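Beta-lactamase (Serratia marcescens, PDB 5GWA) probably hydrolyses the beta-lactam ring of antibiotics, as a class A extended-spectrum serine beta-lactamase, and is captured here with the inhibitor avibactam. Local coordinates at residues 18-23 / 251-256; 24-29 / 242-247. One frame throughout, in Å; residues are numbered along the deposited sequence.

Interaction 1 of 2, residues 18-23 / 251-256; sequences KKAKVG and SDSSEK. With NA (sodium ion), chain B.
K21 and S251 form an antiparallel hydrogen-bonded pair, K21 N giving to S251 O at 2.9 Å and S251 N to K21 O at 2.8 Å, and beyond it the two backbones stay joined where S254 N reaches K19 O. The carbonyl of K21 is gripped twice, because the hydroxyl of S251 also donates to K21 O, at 2.8 Å, its OG held between its own backbone N and carbonyl carbon (chi1 74°). The same OG lies against CB of K21, whose chain then bends away. Next along, A20 sets its methyl against S253, CB to CB 3.5 Å, with OG of S253 equally near. That OG takes the N-H of E255 in an ST turn and is also hydrogen-bonded to N260. The K21–S251 pair lies where two inner strands of the antiparallel sheet of the class A fold run out: past S251 the chain turns a corner at D252, and D252 and S253 together face T227 in a G1 beta bulge, while K19 is the centre of an inverse gamma turn. E255 folds back at chi2 (-79°) to bring its carboxylate to the turn, where OE2 accepts the N-H of K19 at 2.8 Å through its anti lone pair, almost straight at 174°. The K19 side chain crosses that of E255 at about a right angle, its CB 3.6 Å from OE2, and runs on extended without bringing the amine to the carboxylate. At the far end, the carbonyl oxygen of E255 binds a sodium ion at 2.8 Å, with T227 and G225 completing the protein ligands.

Interaction 2 of 2, residues 24-29 / 242-247; sequences VAVLGI and KHFAIA. With NA (sodium ion), chain R; SO4 (sulfate ion), chain C.
V26 packs against two side chains of the opposing strand, on the face it shares with I246 and F244. Its CG2 lies beside CD1 of I246 (4.1 Å), the two side chains running side by side, while CG1, anti to the backbone N (chi1 -173°), comes within 4.0 Å of CD2 of F244, meeting the ring obliquely. V271 of helix 257-276 covers V26 and F244 from this side. A25, L27, A245 and A247 point to the other face, where V168 of helix 164-175 packs against A25 and L27. Strands 24-28 and 243-247 are neighbours in the central antiparallel sheet of the class A fold, sandwiched between helices, and run at 164° to each other. Hydrogen-bonded pairs A25–A247 and L27–A245 alternate with non-hydrogen-bonded V26–I246 and G28–F244. Past these, I29 lays CG1 on CB of H243 at 3.5 Å, and its CD1 extends to the methyl of A245. I29 N donates to H243 O at 3.0 Å from above the carbonyl plane; the same oxygen binds a sodium ion, also held by E30. Farther out, NE2 of H243 donates in the ring plane to O3 of a sulfate, probably from the crystallisation liquor and also bound by T237, at 2.6 Å and 169°.

Overall arrangement
Both interactions join strand 21-28 to strand 243-253, and because these run antiparallel, interaction 2 is nested within the chain loop that interaction 1 closes; their centres lie 22 Å apart. Interaction 2 is the buried length of the pairing, with regular backbone bonds and apolar side chains between helices on the two faces. Interaction 1, farther from the chain centre and partly buried, is where regular pairing gives way to turns, and serine hydroxyls and a carboxylate join the backbone bonds in holding peptide groups. Each includes a carbonyl oxygen bound to sodium, and neither reaches the avibactam pocket directly: the side chains of S251 and A247 are about 13 and 14 Å from the inhibitor.

Interaction 1 of 2, residues 18-23 / 251-256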
# COMPACT_ATOMS: atom_id res chain seq x y z
N LYS A 18 -15.38 -4.13 -24.44
CA LYS A 18 -14.66 -3.77 -23.23
C LYS A 18 -13.96 -2.45 -23.46
O LYS A 18 -13.23 -2.29 -24.46
CB LYS A 18 -13.63 -4.87 -22.87
CG LYS A 18 -14.19 -6.27 -22.75
CD LYS A 18 -15.20 -6.39 -21.62
CE LYS A 18 -15.68 -7.82 -21.50
NZ LYS A 18 -16.27 -8.31 -22.78
N LYS A 19 -14.20 -1.51 -22.56
CA LYS A 19 -13.69 -0.16 -22.68
C LYS A 19 -12.30 -0.09 -22.09
O LYS A 19 -12.05 0.58 -21.11
CB LYS A 19 -14.63 0.85 -22.04
CG LYS A 19 -16.01 0.84 -22.68
CD LYS A 19 -16.82 2.07 -22.30
CE LYS A 19 -18.20 2.05 -22.96
NZ LYS A 19 -19.23 2.78 -22.17
N ALA A 20 -11.37 -0.71 -22.81
CA ALA A 20 -9.97 -0.78 -22.41
C ALA A 20 -9.16 -1.20 -23.61
O ALA A 20 -9.67 -1.79 -24.56
CB ALA A 20 -9.76 -1.81 -21.30
N LYS A 21 -7.87 -0.88 -23.56
CA LYS A 21 -6.90 -1.30 -24.57
C LYS A 21 -6.18 -2.51 -24.01
O LYS A 21 -5.38 -2.37 -23.07
CB LYS A 21 -5.89 -0.18 -24.86
CG LYS A 21 -4.91 -0.60 -25.95
CD LYS A 21 -3.71 0.32 -26.14
CE LYS A 21 -3.99 1.45 -27.12
NZ LYS A 21 -4.80 1.08 -28.31
N VAL A 22 -6.43 -3.67 -24.58
CA VAL A 22 -5.96 -4.92 -23.96
C VAL A 22 -4.92 -5.56 -24.87
O VAL A 22 -5.20 -5.93 -26.00
CB VAL A 22 -7.10 -5.90 -23.70
CG1 VAL A 22 -6.58 -7.15 -23.01
CG2 VAL A 22 -8.19 -5.23 -22.85
N GLY A 23 -3.71 -5.72 -24.35
CA GLY A 23 -2.64 -6.38 -25.08
C GLY A 23 -2.48 -7.80 -24.62
O GLY A 23 -2.49 -8.06 -23.42
N SER A 251 -5.21 -2.11 -20.24
CA SER A 251 -4.71 -0.76 -20.02
C SER A 251 -5.75 0.31 -20.31
O SER A 251 -6.68 0.08 -21.04
CB SER A 251 -3.41 -0.51 -20.81
OG SER A 251 -3.67 -0.34 -22.20
N ASP A 252 -5.53 1.48 -19.70
CA ASP A 252 -6.37 2.66 -19.88
C ASP A 252 -7.85 2.34 -19.89
O ASP A 252 -8.57 2.56 -20.86
CB ASP A 252 -5.91 3.40 -21.12
CG ASP A 252 -4.52 3.96 -20.98
OD1 ASP A 252 -4.01 4.04 -19.83
OD2 ASP A 252 -3.96 4.42 -22.01
N SER A 253 -8.26 1.62 -18.84
CA SER A 253 -9.57 1.05 -18.80
C SER A 253 -10.57 1.92 -18.05
O SER A 253 -10.30 2.42 -16.97
CB SER A 253 -9.50 -0.31 -18.12
OG SER A 253 -10.79 -0.91 -18.04
N SER A 254 -11.71 2.08 -18.70
CA SER A 254 -12.89 2.67 -18.07
C SER A 254 -13.71 1.67 -17.30
O SER A 254 -14.72 2.05 -16.69
CB SER A 254 -13.73 3.35 -19.16
OG SER A 254 -13.07 4.53 -19.58
N GLU A 255 -13.34 0.40 -17.34
CA GLU A 255 -14.12 -0.65 -16.66
C GLU A 255 -13.72 -0.77 -15.19
O GLU A 255 -12.65 -0.35 -14.78
CB GLU A 255 -13.92 -2.00 -17.30
CG GLU A 255 -14.17 -2.06 -18.79
CD GLU A 255 -15.63 -2.13 -19.20
OE1 GLU A 255 -16.51 -2.26 -18.33
OE2 GLU A 255 -15.91 -2.05 -20.42
N LYS A 256 -14.63 -1.26 -14.38
CA LYS A 256 -14.33 -1.46 -12.98
C LYS A 256 -13.36 -2.62 -12.80
O LYS A 256 -13.23 -3.49 -13.67
CB LYS A 256 -15.63 -1.65 -12.21
CG LYS A 256 -16.50 -0.40 -12.34
CD LYS A 256 -17.11 0.01 -11.01
CE LYS A 256 -18.05 -1.04 -10.46
NZ LYS A 256 -18.27 -0.86 -9.00
NA NA B . -11.50 2.13 -14.17
O HOH W 1 -11.00 3.81 -21.58
O HOH W 2 -12.98 2.45 -12.04

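Interaction 2 of 2, residues 24-29 / 242-247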
# COMPACT_ATOMS: atom_id res chain seq x y z
N VAL A 24 -2.36 -8.71 -25.57
CA VAL A 24 -2.28 -10.14 -25.26
C VAL A 24 -1.11 -10.76 -26.02
O VAL A 24 -0.99 -10.55 -27.22
CB VAL A 24 -3.53 -10.89 -25.67
CG1 VAL A 24 -3.40 -12.36 -25.29
CG2 VAL A 24 -4.76 -10.28 -25.02
N ALA A 25 -0.29 -11.59 -25.37
CA ALA A 25 0.63 -12.45 -26.09
C ALA A 25 0.69 -13.80 -25.42
O ALA A 25 0.60 -13.90 -24.18
CB ALA A 25 2.02 -11.87 -26.19
N VAL A 26 0.88 -14.82 -26.25
CA VAL A 26 1.01 -16.20 -25.81
C VAL A 26 2.14 -16.81 -26.64
O VAL A 26 2.22 -16.59 -27.85
CB VAL A 26 -0.27 -17.02 -26.05
CG1 VAL A 26 -0.13 -18.41 -25.42
CG2 VAL A 26 -1.50 -16.34 -25.50
N LEU A 27 2.99 -17.58 -25.98
CA LEU A 27 4.04 -18.34 -26.65
C LEU A 27 4.13 -19.72 -26.01
O LEU A 27 4.37 -19.84 -24.79
CB LEU A 27 5.36 -17.60 -26.50
CG LEU A 27 6.52 -17.73 -27.45
CD1 LEU A 27 6.02 -17.64 -28.91
CD2 LEU A 27 7.51 -16.61 -27.16
N GLY A 28 4.05 -20.77 -26.82
CA GLY A 28 4.32 -22.10 -26.28
C GLY A 28 5.77 -22.22 -25.84
O GLY A 28 6.66 -21.67 -26.46
N ILE A 29 6.03 -23.00 -24.78
CA ILE A 29 7.38 -23.18 -24.31
C ILE A 29 8.10 -24.25 -25.10
O ILE A 29 9.22 -24.06 -25.57
CB ILE A 29 7.43 -23.51 -22.80
CG1 ILE A 29 6.87 -22.36 -21.96
CG2 ILE A 29 8.86 -23.74 -22.38
CD1 ILE A 29 7.55 -21.03 -22.21
N LYS A 242 3.21 -29.87 -20.45
CA LYS A 242 3.75 -28.85 -21.32
C LYS A 242 3.39 -27.50 -20.71
O LYS A 242 2.49 -27.43 -19.85
CB LYS A 242 3.15 -28.99 -22.74
CG LYS A 242 3.63 -30.22 -23.52
CD LYS A 242 5.06 -30.06 -24.00
CE LYS A 242 5.75 -31.39 -24.23
NZ LYS A 242 5.39 -32.01 -25.53
N HIS A 243 3.94 -26.43 -21.30
CA HIS A 243 3.80 -25.08 -20.73
C HIS A 243 3.52 -24.03 -21.78
O HIS A 243 3.96 -24.15 -22.91
CB HIS A 243 5.09 -24.67 -20.03
CG HIS A 243 5.53 -25.64 -18.98
ND1 HIS A 243 6.35 -26.71 -19.28
CD2 HIS A 243 5.31 -25.69 -17.65
CE1 HIS A 243 6.56 -27.43 -18.18
NE2 HIS A 243 5.94 -26.83 -17.18
N PHE A 244 2.82 -22.97 -21.38
CA PHE A 244 2.74 -21.78 -22.23
C PHE A 244 3.00 -20.53 -21.40
O PHE A 244 2.59 -20.43 -20.24
CB PHE A 244 1.42 -21.71 -23.01
CG PHE A 244 0.17 -21.59 -22.17
CD1 PHE A 244 -0.46 -22.71 -21.66
CD2 PHE A 244 -0.46 -20.36 -21.98
CE1 PHE A 244 -1.59 -22.60 -20.89
CE2 PHE A 244 -1.64 -20.25 -21.25
CZ PHE A 244 -2.23 -21.38 -20.73
N ALA A 245 3.69 -19.58 -22.03
CA ALA A 245 3.84 -18.24 -21.47
C ALA A 245 2.74 -17.35 -21.98
O ALA A 245 2.32 -17.47 -23.15
CB ALA A 245 5.19 -17.67 -21.84
N ILE A 246 2.13 -16.59 -21.08
CA ILE A 246 1.05 -15.69 -21.43
C ILE A 246 1.25 -14.36 -20.71
O ILE A 246 1.66 -14.31 -19.56
CB ILE A 246 -0.33 -16.32 -21.13
CG1 ILE A 246 -1.48 -15.38 -21.46
CG2 ILE A 246 -0.41 -16.78 -19.68
CD1 ILE A 246 -2.81 -16.09 -21.58
N ALA A 247 0.94 -13.27 -21.40
CA ALA A 247 0.93 -11.96 -20.80
C ALA A 247 -0.30 -11.19 -21.22
O ALA A 247 -0.62 -11.13 -22.42
CB ALA A 247 2.17 -11.21 -21.20
NA NA R . 4.30 -25.91 -25.31
S SO4 C . 5.63 -27.77 -13.25
O1 SO4 C . 6.95 -28.37 -13.01
O2 SO4 C . 5.73 -26.55 -12.45
O3 SO4 C . 5.61 -27.57 -14.71
O4 SO4 C . 4.66 -28.77 -12.79